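PDB 3MKB: hemoglobin subunit beta from Isurus oxyrinchus, which probably binds oxygen reversibly at its haem iron and carries it in the blood, working as part of a tetramer with alpha subunits. Local coordinates for residues B[28-33]-B[97-102]. Residues are numbered along the deposited sequence; the frame is centred on the assembly and turned at random.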
# COMPACT_ATOMS: atom_id res chain seq x y z
N LEU B 28 -15.51 11.05 -9.71
CA LEU B 28 -15.27 12.01 -8.67
C LEU B 28 -16.30 11.87 -7.53
O LEU B 28 -15.93 11.86 -6.32
CB LEU B 28 -15.32 13.43 -9.30
CG LEU B 28 -14.34 14.55 -9.04
CD1 LEU B 28 -15.03 15.72 -8.26
CD2 LEU B 28 -12.97 14.17 -8.41
N GLU B 29 -17.58 11.81 -7.92
CA GLU B 29 -18.70 11.69 -6.97
C GLU B 29 -18.58 10.41 -6.16
O GLU B 29 -18.75 10.41 -4.91
CB GLU B 29 -20.07 11.78 -7.70
CG GLU B 29 -20.38 13.22 -8.17
CD GLU B 29 -21.59 13.34 -9.13
OE1 GLU B 29 -22.06 12.30 -9.70
OE2 GLU B 29 -22.01 14.49 -9.35
N ARG B 30 -18.25 9.33 -6.85
CA ARG B 30 -18.00 8.07 -6.21
C ARG B 30 -16.87 8.13 -5.22
O ARG B 30 -16.99 7.61 -4.08
CB ARG B 30 -17.72 6.98 -7.27
CG ARG B 30 -17.45 5.56 -6.69
CD ARG B 30 -17.28 4.53 -7.89
NE ARG B 30 -18.48 4.53 -8.72
CZ ARG B 30 -19.56 3.77 -8.50
NH1 ARG B 30 -19.58 2.93 -7.46
NH2 ARG B 30 -20.61 3.85 -9.30
N MET B 31 -15.76 8.72 -5.65
CA MET B 31 -14.56 8.80 -4.81
C MET B 31 -14.91 9.55 -3.51
O MET B 31 -14.49 9.15 -2.45
CB MET B 31 -13.44 9.51 -5.54
CG MET B 31 -12.13 9.65 -4.72
SD MET B 31 -11.03 10.85 -5.50
CE MET B 31 -12.02 12.36 -5.37
N PHE B 32 -15.74 10.57 -3.61
CA PHE B 32 -16.21 11.28 -2.38
C PHE B 32 -16.99 10.45 -1.38
O PHE B 32 -16.99 10.79 -0.18
CB PHE B 32 -17.08 12.49 -2.74
CG PHE B 32 -16.35 13.55 -3.48
CD1 PHE B 32 -15.01 13.67 -3.38
CD2 PHE B 32 -17.04 14.47 -4.25
CE1 PHE B 32 -14.33 14.69 -4.11
CE2 PHE B 32 -16.39 15.45 -4.95
CZ PHE B 32 -15.06 15.58 -4.87
N VAL B 33 -17.76 9.47 -1.84
CA VAL B 33 -18.65 8.68 -0.99
C VAL B 33 -17.79 7.53 -0.51
O VAL B 33 -17.78 7.22 0.70
CB VAL B 33 -19.92 8.20 -1.78
CG1 VAL B 33 -20.78 7.10 -1.01
CG2 VAL B 33 -20.82 9.35 -2.11
N THR B 97 -8.41 7.51 -9.82
CA THR B 97 -8.31 6.64 -11.00
C THR B 97 -9.00 5.29 -10.75
O THR B 97 -9.60 4.78 -11.63
CB THR B 97 -6.88 6.45 -11.45
OG1 THR B 97 -6.12 5.79 -10.42
CG2 THR B 97 -6.22 7.82 -11.85
N ASP B 98 -8.94 4.75 -9.54
CA ASP B 98 -9.67 3.48 -9.24
C ASP B 98 -11.19 3.67 -9.38
O ASP B 98 -11.91 2.77 -9.80
CB ASP B 98 -9.34 2.94 -7.83
CG ASP B 98 -7.93 2.34 -7.75
OD1 ASP B 98 -7.34 1.95 -8.80
OD2 ASP B 98 -7.38 2.28 -6.63
N SER B 99 -11.69 4.85 -9.05
CA SER B 99 -13.11 5.13 -9.22
C SER B 99 -13.46 5.24 -10.69
O SER B 99 -14.54 4.92 -11.06
CB SER B 99 -13.48 6.45 -8.55
OG SER B 99 -13.09 6.46 -7.20
N PHE B 100 -12.53 5.73 -11.50
CA PHE B 100 -12.69 5.83 -12.91
C PHE B 100 -12.84 4.45 -13.46
O PHE B 100 -13.65 4.21 -14.34
CB PHE B 100 -11.44 6.44 -13.57
CG PHE B 100 -11.62 7.85 -13.98
CD1 PHE B 100 -12.11 8.14 -15.23
CD2 PHE B 100 -11.31 8.89 -13.09
CE1 PHE B 100 -12.32 9.45 -15.65
CE2 PHE B 100 -11.48 10.23 -13.48
CZ PHE B 100 -11.99 10.51 -14.77
N ILE B 101 -11.95 3.57 -13.01
CA ILE B 101 -12.00 2.16 -13.44
C ILE B 101 -13.36 1.56 -13.09
O ILE B 101 -13.94 0.85 -13.90
CB ILE B 101 -10.85 1.35 -12.82
CG1 ILE B 101 -9.55 1.76 -13.54
CG2 ILE B 101 -11.07 -0.17 -13.00
CD1 ILE B 101 -8.34 1.40 -12.84
N VAL B 102 -13.87 1.83 -11.88
CA VAL B 102 -15.22 1.34 -11.51
C VAL B 102 -16.25 1.92 -12.51
O VAL B 102 -17.16 1.19 -12.89
CB VAL B 102 -15.56 1.63 -10.05
CG1 VAL B 102 -17.11 1.41 -9.73
CG2 VAL B 102 -14.72 0.72 -9.15
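Three nitrogens of Arg30, whose guanidinium lies against Val102, each have a partner: NE forms a salt bridge with Glu103 OE1, one residue past the segment 97-102, while NH1 hydrogen-bonds to His121 ND1 and NH2 to Phe116 O, both of a neighbouring alpha subunit. This is the crossing of the B and G helices of the globin fold. The axes of 28-33 and 97-102 approach to 8.6 Å at 117°, and Met31 and Ser99 mark the nearest point of the backbones, their CA atoms 5.9 Å apart. No hydrogen bond links the two segments, so the junction itself rests on van der Waals packing.

One methyl makes the closest contacts with Arg30. Val102 CG1 sits 3.4 Å above the guanidinium plane, displaced toward the rim, and is 3.6 Å from Arg30 NE. The aliphatic part also takes part, with CD 3.6 Å from the same CG1. Arg30 leaves its helix extended through chi2, and the bend at chi3 (-58°) brings a guanidinium face over CG1; the two side chains as a whole cross at about a right angle. A leucine here would probably leave Glu103 without its cationic mate and the alpha-subunit carbonyl and imidazole without their donors, and would deprive the Val102 methyl of the flat face it rests on.

Toward the haem, Ser99 meets Met31. The methionine's CG stands anti to the backbone N (chi1 179°), and its chain heads off from helix 93-108, with the nearest side-chain atom about 4 Å from the haem. The contact with Ser99 is made mainly by CB and CA, at the root of the side chain. Ser99 OG is held on its own helix by a hydrogen bond to Leu95 O, one turn back, and rests against Met31 CB at 3.5 Å and Met31 CA at 3.7 Å.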